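Local atomic coordinates of DUF5063 domain-containing protein (Bacteroides fragilis, PDB entry 3NRH), a protein that is of unknown function, a predominantly alpha-helical member of the DUF5063 family from a gut bacterium. Residues 36-41 against 84-89; 73-78 against 118-123. One frame throughout, in Å; residues are numbered along the deposited sequence.

Interaction 1 (36-41 against 84-89); sequences STFVDT and ASILAE
F38 overlaps I86 through the base of its side chain: its CB lies 4.1 Å from I86 CG2, and the same methyl is just as near to F38 CG. This is apolar helix-helix packing in an alpha-helical domain, joining the first turns of helix 35-54 to the C-terminal end of helix 73-87. F38 CG stands anti to the backbone N (chi1 178°), which carries the ring along the gap between the helices. There its far corner reaches the second partner, with F38 CE2 4.4 Å from L87 CG. Both isoleucine and leucine meet the ring obliquely. L87 also reaches V39, its CD2 lying 4.3 Å from V39 CG2. These separations make a loose, wholly apolar seam, and only 143 Å² is buried between the two segments. Beyond the two segments the F38 side chain also touches L27, M33 and L116, and its ring meets that of F26 with planes about 15° apart. Past the seam A88, the first residue to leave helical phi/psi, has positive phi. R35, one residue before S36, ties this end down by bonding I86 O and pairing with E89. Within helix 35-54, T37 O accepts from T41 N and T41 OG1 on opposite faces of its carbonyl plane; T41 OG1 lies 2.9 Å from T37 O.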
ATOM      1  N   SER A  36      -1.551  -6.867 -18.041  1.00 18.25           N
ATOM      2  CA  SER A  36      -1.243  -7.734 -16.907  1.00 18.11           C
ATOM      3  C   SER A  36       0.044  -7.292 -16.220  1.00 15.49           C
ATOM      4  O   SER A  36       0.103  -7.198 -14.992  1.00 13.16           O
ATOM      5  CB  SER A  36      -1.123  -9.195 -17.358  1.00 17.85           C
ATOM      6  OG  SER A  36      -0.130  -9.353 -18.360  1.00 18.72           O
ATOM      7  N   THR A  37       1.067  -7.009 -17.017  1.00 18.78           N
ATOM      8  CA  THR A  37       2.351  -6.572 -16.485  1.00 18.96           C
ATOM      9  C   THR A  37       2.213  -5.207 -15.818  1.00 15.56           C
ATOM     10  O   THR A  37       2.799  -4.956 -14.763  1.00 14.87           O
ATOM     11  CB  THR A  37       3.406  -6.487 -17.600  1.00 20.68           C
ATOM     12  OG1 THR A  37       3.507  -7.758 -18.251  1.00 28.89           O
ATOM     13  CG2 THR A  37       4.764  -6.119 -17.020  1.00 28.92           C
ATOM     14  N   PHE A  38       1.434  -4.326 -16.439  1.00 14.38           N
ATOM     15  CA  PHE A  38       1.211  -2.990 -15.903  1.00 17.75           C
ATOM     16  C   PHE A  38       0.544  -3.058 -14.532  1.00 20.74           C
ATOM     17  O   PHE A  38       1.002  -2.439 -13.570  1.00 13.48           O
ATOM     18  CB  PHE A  38       0.319  -2.174 -16.842  1.00 13.48           C
ATOM     19  CG  PHE A  38       0.020  -0.799 -16.331  1.00 15.79           C
ATOM     20  CD1 PHE A  38       0.985   0.201 -16.386  1.00 18.32           C
ATOM     21  CD2 PHE A  38      -1.209  -0.511 -15.751  1.00 21.38           C
ATOM     22  CE1 PHE A  38       0.730   1.469 -15.866  1.00 17.50           C
ATOM     23  CE2 PHE A  38      -1.474   0.754 -15.227  1.00 19.00           C
ATOM     24  CZ  PHE A  38      -0.502   1.744 -15.285  1.00 14.69           C
ATOM     25  N   VAL A  39      -0.549  -3.810 -14.452  1.00 11.64           N
ATOM     26  CA  VAL A  39      -1.284  -3.939 -13.204  1.00 14.67           C
ATOM     27  C   VAL A  39      -0.455  -4.584 -12.096  1.00 14.51           C
ATOM     28  O   VAL A  39      -0.404  -4.067 -10.980  1.00 10.18           O
ATOM     29  CB  VAL A  39      -2.583  -4.750 -13.416  1.00 16.68           C
ATOM     30  CG1 VAL A  39      -3.248  -5.044 -12.072  1.00 14.62           C
ATOM     31  CG2 VAL A  39      -3.535  -3.959 -14.304  1.00 15.25           C
ATOM     32  N   ASP A  40       0.193  -5.704 -12.402  1.00 16.35           N
ATOM     33  CA  ASP A  40       1.007  -6.401 -11.406  1.00 18.22           C
ATOM     34  C   ASP A  40       2.116  -5.531 -10.824  1.00 19.04           C
ATOM     35  O   ASP A  40       2.349  -5.538  -9.612  1.00 13.21           O
ATOM     36  CB  ASP A  40       1.650  -7.659 -12.004  1.00 18.95           C
ATOM     37  CG  ASP A  40       0.641  -8.739 -12.322  1.00 29.75           C
ATOM     38  OD1 ASP A  40      -0.413  -8.776 -11.656  1.00 32.83           O
ATOM     39  OD2 ASP A  40       0.911  -9.562 -13.223  1.00 31.98           O
ATOM     40  N   THR A  41       2.806  -4.792 -11.688  1.00 12.54           N
ATOM     41  CA  THR A  41       3.909  -3.948 -11.242  1.00 14.50           C
ATOM     42  C   THR A  41       3.474  -2.715 -10.462  1.00 14.11           C
ATOM     43  O   THR A  41       4.119  -2.336  -9.480  1.00 13.34           O
ATOM     44  CB  THR A  41       4.766  -3.487 -12.424  1.00 16.06           C
ATOM     45  OG1 THR A  41       5.215  -4.633 -13.155  1.00 21.28           O
ATOM     46  CG2 THR A  41       5.974  -2.703 -11.924  1.00 20.61           C
ATOM     47  N   ALA A  84      -4.944   5.289 -19.973  1.00 12.33           N
ATOM     48  CA  ALA A  84      -6.338   4.944 -20.210  1.00 18.11           C
ATOM     49  C   ALA A  84      -6.432   3.856 -21.280  1.00 18.56           C
ATOM     50  O   ALA A  84      -7.253   2.949 -21.179  1.00 19.40           O
ATOM     51  CB  ALA A  84      -7.126   6.189 -20.635  1.00 15.85           C
ATOM     52  N   SER A  85      -5.580   3.939 -22.297  1.00 20.09           N
ATOM     53  CA  SER A  85      -5.580   2.950 -23.376  1.00 17.69           C
ATOM     54  C   SER A  85      -5.130   1.571 -22.894  1.00 16.83           C
ATOM     55  O   SER A  85      -5.659   0.547 -23.333  1.00 18.66           O
ATOM     56  CB  SER A  85      -4.675   3.409 -24.524  1.00 26.48           C
ATOM     57  OG  SER A  85      -5.145   4.624 -25.081  1.00 38.30           O
ATOM     58  N   ILE A  86      -4.155   1.545 -21.991  1.00 15.85           N
ATOM     59  CA  ILE A  86      -3.647   0.290 -21.447  1.00 15.77           C
ATOM     60  C   ILE A  86      -4.718  -0.411 -20.622  1.00 17.39           C
ATOM     61  O   ILE A  86      -4.921  -1.621 -20.749  1.00 16.83           O
ATOM     62  CB  ILE A  86      -2.418   0.525 -20.522  1.00 23.40           C
ATOM     63  CG1 ILE A  86      -1.310   1.270 -21.270  1.00 32.24           C
ATOM     64  CG2 ILE A  86      -1.900  -0.807 -19.994  1.00 31.90           C
ATOM     65  CD1 ILE A  86      -0.712   0.499 -22.429  1.00 48.19           C
ATOM     66  N   LEU A  87      -5.399   0.356 -19.774  1.00 18.03           N
ATOM     67  CA  LEU A  87      -6.445  -0.179 -18.905  1.00 20.11           C
ATOM     68  C   LEU A  87      -7.768  -0.474 -19.613  1.00 23.33           C
ATOM     69  O   LEU A  87      -8.483  -1.386 -19.227  1.00 24.04           O
ATOM     70  CB  LEU A  87      -6.679   0.779 -17.726  1.00 15.69           C
ATOM     71  CG  LEU A  87      -5.581   0.779 -16.661  1.00 23.33           C
ATOM     72  CD1 LEU A  87      -5.810   1.929 -15.703  1.00 27.45           C
ATOM     73  CD2 LEU A  87      -5.607  -0.552 -15.919  1.00 28.03           C
ATOM     74  N   ALA A  88      -8.076   0.294 -20.652  1.00 20.38           N
ATOM     75  CA  ALA A  88      -9.311   0.125 -21.425  1.00 24.45           C
ATOM     76  C   ALA A  88     -10.531   0.190 -20.510  1.00 26.41           C
ATOM     77  O   ALA A  88     -10.624   1.072 -19.676  1.00 19.82           O
ATOM     78  CB  ALA A  88      -9.283  -1.202 -22.173  1.00 25.55           C
ATOM     79  N   GLU A  89     -11.471  -0.742 -20.657  1.00 29.00           N
ATOM     80  CA  GLU A  89     -12.663  -0.772 -19.795  1.00 35.40           C
ATOM     81  C   GLU A  89     -12.356  -0.885 -18.291  1.00 40.75           C
ATOM     82  O   GLU A  89     -13.226  -0.625 -17.461  1.00 54.56           O
ATOM     83  CB  GLU A  89     -13.621  -1.906 -20.239  1.00 42.46           C
ATOM     84  CG  GLU A  89     -13.070  -2.892 -21.276  1.00 41.61           C
ATOM     85  CD  GLU A  89     -12.209  -4.003 -20.676  1.00 49.10           C
ATOM     86  OE1 GLU A  89     -12.639  -4.629 -19.672  1.00 46.09           O
ATOM     87  OE2 GLU A  89     -11.109  -4.255 -21.225  1.00 52.95           O
TER

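Interaction 2 (73-78 against 118-123); sequences EEIYEV and DIYQDI
Y76 OH donates a short hydrogen bond to D118 OD1, 2.6 Å away, at the crossing of two helices of this alpha-helical domain. The segments 73-78 and 118-123 run roughly antiparallel, 139° between their directions, with axes 10.4 Å apart at closest approach. The phenol spans that gap because its CG is anti to the backbone N (chi1 178°), and the carboxylate comes to the hydroxyl end at the ring's edge. Ring and carboxylate planes are only 19° apart, yet the phenol oxygen approaches OD1 from above the carboxylate plane. The Y76 CE1 atom is 3.2 Å from the same D118 OD1, so the oxygen sits beside the ring edge as well as at its hydroxyl. Q121 lies alongside, its extended chain bringing OE1 to 3.9 Å from Y76 CD1 with the amide nearly perpendicular to the ring. On the apolar side, I75 CG2 meets the edge of the Y120 ring, 4.1 Å from Y120 CE2, and the two side chains cross at about a right angle. Further out, Y120 OH, on the carbon next to CE2, is hydrogen-bonded to E28 of helix 11-28. V71 in the preceding loop touches Y76, Y120 and Q121, while A117 and E114 adjoin the tyrosine Y76. The second carboxylate oxygen, D118 OD2, has a long, weak ion pair with K156 NZ.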
ATOM      1  N   GLU A  73       0.571  20.713 -19.486  1.00 20.65           N
ATOM      2  CA  GLU A  73      -0.721  20.125 -19.829  1.00 23.16           C
ATOM      3  C   GLU A  73      -0.546  18.998 -20.849  1.00 16.29           C
ATOM      4  O   GLU A  73      -1.216  17.968 -20.773  1.00 18.85           O
ATOM      5  CB  GLU A  73      -1.657  21.195 -20.401  1.00 23.81           C
ATOM      6  CG  GLU A  73      -3.063  20.697 -20.704  1.00 33.34           C
ATOM      7  CD  GLU A  73      -3.744  20.088 -19.491  1.00 46.18           C
ATOM      8  OE1 GLU A  73      -3.779  20.746 -18.432  1.00 58.94           O
ATOM      9  OE2 GLU A  73      -4.250  18.951 -19.599  1.00 52.60           O
ATOM     10  N   GLU A  74       0.359  19.196 -21.801  1.00 13.71           N
ATOM     11  CA  GLU A  74       0.608  18.200 -22.842  1.00 20.35           C
ATOM     12  C   GLU A  74       1.195  16.913 -22.259  1.00 18.05           C
ATOM     13  O   GLU A  74       0.780  15.809 -22.620  1.00 17.47           O
ATOM     14  CB  GLU A  74       1.557  18.772 -23.897  1.00 20.54           C
ATOM     15  CG  GLU A  74       1.769  17.879 -25.110  1.00 33.15           C
ATOM     16  CD  GLU A  74       0.481  17.599 -25.870  1.00 44.30           C
ATOM     17  OE1 GLU A  74      -0.378  18.503 -25.945  1.00 51.03           O
ATOM     18  OE2 GLU A  74       0.333  16.479 -26.406  1.00 42.36           O
ATOM     19  N   ILE A  75       2.171  17.066 -21.369  1.00 18.97           N
ATOM     20  CA  ILE A  75       2.806  15.924 -20.719  1.00 15.99           C
ATOM     21  C   ILE A  75       1.733  15.146 -19.959  1.00 12.98           C
ATOM     22  O   ILE A  75       1.648  13.923 -20.064  1.00 12.16           O
ATOM     23  CB  ILE A  75       3.892  16.391 -19.711  1.00 13.24           C
ATOM     24  CG1 ILE A  75       5.115  16.926 -20.462  1.00 15.06           C
ATOM     25  CG2 ILE A  75       4.288  15.245 -18.779  1.00 12.87           C
ATOM     26  CD1 ILE A  75       5.808  15.880 -21.319  1.00 20.60           C
ATOM     27  N   TYR A  76       0.917  15.874 -19.200  1.00 14.27           N
ATOM     28  CA  TYR A  76      -0.145  15.272 -18.397  1.00 14.03           C
ATOM     29  C   TYR A  76      -1.184  14.544 -19.245  1.00 15.51           C
ATOM     30  O   TYR A  76      -1.541  13.402 -18.959  1.00 14.20           O
ATOM     31  CB  TYR A  76      -0.848  16.346 -17.556  1.00 18.46           C
ATOM     32  CG  TYR A  76      -2.009  15.820 -16.727  1.00 19.85           C
ATOM     33  CD1 TYR A  76      -1.806  15.323 -15.440  1.00 17.40           C
ATOM     34  CD2 TYR A  76      -3.304  15.799 -17.245  1.00 22.19           C
ATOM     35  CE1 TYR A  76      -2.866  14.816 -14.687  1.00 20.15           C
ATOM     36  CE2 TYR A  76      -4.371  15.294 -16.504  1.00 18.65           C
ATOM     37  CZ  TYR A  76      -4.145  14.805 -15.227  1.00 19.94           C
ATOM     38  OH  TYR A  76      -5.190  14.310 -14.489  1.00 22.20           O
ATOM     39  N   GLU A  77      -1.673  15.210 -20.287  1.00 18.87           N
ATOM     40  CA  GLU A  77      -2.685  14.618 -21.156  1.00 16.69           C
ATOM     41  C   GLU A  77      -2.210  13.394 -21.924  1.00 15.56           C
ATOM     42  O   GLU A  77      -2.935  12.401 -22.037  1.00 15.26           O
ATOM     43  CB  GLU A  77      -3.215  15.667 -22.137  1.00 19.80           C
ATOM     44  CG  GLU A  77      -4.187  16.638 -21.505  1.00 26.42           C
ATOM     45  CD  GLU A  77      -5.434  15.943 -20.989  1.00 36.33           C
ATOM     46  OE1 GLU A  77      -6.144  15.312 -21.800  1.00 44.69           O
ATOM     47  OE2 GLU A  77      -5.704  16.026 -19.775  1.00 34.85           O
ATOM     48  N   VAL A  78      -0.999  13.458 -22.456  1.00 14.96           N
ATOM     49  CA  VAL A  78      -0.461  12.334 -23.202  1.00 16.19           C
ATOM     50  C   VAL A  78      -0.330  11.114 -22.296  1.00 15.29           C
ATOM     51  O   VAL A  78      -0.667   9.999 -22.696  1.00 14.48           O
ATOM     52  CB  VAL A  78       0.912  12.680 -23.821  1.00 21.87           C
ATOM     53  CG1 VAL A  78       1.504  11.454 -24.490  1.00 19.91           C
ATOM     54  CG2 VAL A  78       0.751  13.809 -24.842  1.00 20.74           C
ATOM     55  N   ASP A 118      -2.324  12.247 -11.992  1.00 12.98           N
ATOM     56  CA  ASP A 118      -2.310  13.270 -10.946  1.00 15.93           C
ATOM     57  C   ASP A 118      -1.151  13.045  -9.978  1.00 13.24           C
ATOM     58  O   ASP A 118      -0.447  13.985  -9.617  1.00 11.76           O
ATOM     59  CB  ASP A 118      -3.626  13.273 -10.156  1.00 13.82           C
ATOM     60  CG  ASP A 118      -4.769  13.911 -10.921  1.00 23.08           C
ATOM     61  OD1 ASP A 118      -4.520  14.525 -11.981  1.00 18.44           O
ATOM     62  OD2 ASP A 118      -5.924  13.806 -10.454  1.00 21.79           O
ATOM     63  N   ILE A 119      -0.957  11.798  -9.550  1.00 10.87           N
ATOM     64  CA  ILE A 119       0.131  11.475  -8.626  1.00 10.63           C
ATOM     65  C   ILE A 119       1.454  11.781  -9.329  1.00 11.38           C
ATOM     66  O   ILE A 119       2.361  12.380  -8.747  1.00 11.49           O
ATOM     67  CB  ILE A 119       0.076   9.984  -8.219  1.00 13.78           C
ATOM     68  CG1 ILE A 119      -1.231   9.710  -7.463  1.00 11.00           C
ATOM     69  CG2 ILE A 119       1.284   9.616  -7.363  1.00  8.58           C
ATOM     70  CD1 ILE A 119      -1.488   8.231  -7.214  1.00  9.76           C
ATOM     71  N   TYR A 120       1.539  11.381 -10.593  1.00 12.48           N
ATOM     72  CA  TYR A 120       2.727  11.608 -11.415  1.00 10.68           C
ATOM     73  C   TYR A 120       3.094  13.093 -11.452  1.00  9.90           C
ATOM     74  O   TYR A 120       4.269  13.450 -11.373  1.00 12.93           O
ATOM     75  CB  TYR A 120       2.467  11.097 -12.840  1.00  8.30           C
ATOM     76  CG  TYR A 120       3.581  11.367 -13.833  1.00  8.31           C
ATOM     77  CD1 TYR A 120       4.655  10.484 -13.971  1.00 10.75           C
ATOM     78  CD2 TYR A 120       3.550  12.498 -14.645  1.00  9.94           C
ATOM     79  CE1 TYR A 120       5.675  10.728 -14.900  1.00  9.41           C
ATOM     80  CE2 TYR A 120       4.559  12.751 -15.575  1.00 16.08           C
ATOM     81  CZ  TYR A 120       5.619  11.864 -15.697  1.00 12.55           C
ATOM     82  OH  TYR A 120       6.625  12.129 -16.605  1.00 13.31           O
ATOM     83  N   GLN A 121       2.096  13.965 -11.575  1.00 10.53           N
ATOM     84  CA  GLN A 121       2.379  15.392 -11.616  1.00 15.65           C
ATOM     85  C   GLN A 121       3.178  15.825 -10.392  1.00 12.94           C
ATOM     86  O   GLN A 121       4.161  16.553 -10.512  1.00 13.32           O
ATOM     87  CB  GLN A 121       1.085  16.201 -11.703  1.00 17.81           C
ATOM     88  CG  GLN A 121       1.308  17.677 -12.004  1.00 24.48           C
ATOM     89  CD  GLN A 121       0.009  18.444 -12.136  1.00 35.09           C
ATOM     90  OE1 GLN A 121      -0.932  17.983 -12.782  1.00 32.18           O
ATOM     91  NE2 GLN A 121      -0.047  19.628 -11.535  1.00 44.38           N
ATOM     92  N   ASP A 122       2.764  15.391  -9.210  1.00 15.18           N
ATOM     93  CA  ASP A 122       3.497  15.776  -8.006  1.00 13.72           C
ATOM     94  C   ASP A 122       4.855  15.094  -7.886  1.00 10.39           C
ATOM     95  O   ASP A 122       5.847  15.738  -7.553  1.00 13.61           O
ATOM     96  CB  ASP A 122       2.674  15.490  -6.752  1.00 16.75           C
ATOM     97  CG  ASP A 122       1.968  16.731  -6.227  1.00 26.30           C
ATOM     98  OD1 ASP A 122       2.659  17.735  -5.928  1.00 29.26           O
ATOM     99  OD2 ASP A 122       0.729  16.706  -6.111  1.00 22.06           O
ATOM    100  N   ILE A 123       4.908  13.799  -8.171  1.00 10.51           N
ATOM    101  CA  ILE A 123       6.172  13.069  -8.055  1.00  9.66           C
ATOM    102  C   ILE A 123       7.205  13.502  -9.099  1.00 10.38           C
ATOM    103  O   ILE A 123       8.368  13.737  -8.768  1.00  8.98           O
ATOM    104  CB  ILE A 123       5.950  11.546  -8.173  1.00  9.53           C
ATOM    105  CG1 ILE A 123       4.882  11.097  -7.168  1.00 12.27           C
ATOM    106  CG2 ILE A 123       7.264  10.801  -7.904  1.00 11.35           C
ATOM    107  CD1 ILE A 123       5.225  11.412  -5.723  1.00 16.35           C
TER

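In the fold
From the N terminus, helix 11-28 leads to helix 35-54, whose first turns supply residues 36-41. The chain then passes through a long loop into helix 73-87, which gives residues 73-78 at its start and 84-89 at its end. Interaction 1 therefore closes a loop of 42 residues back to helix 35-54. Beyond the two short antiparallel strands, helix 112-131 brings residues 118-123 to the start of helix 73-87, and interaction 2 closes a loop of 39 residues. The two closures cross rather than nest. On helix 73-87, interaction 1 joins the C-terminal end to helix 35-54 and interaction 2 the start to helix 112-131, the contact centres lying about 17 Å apart.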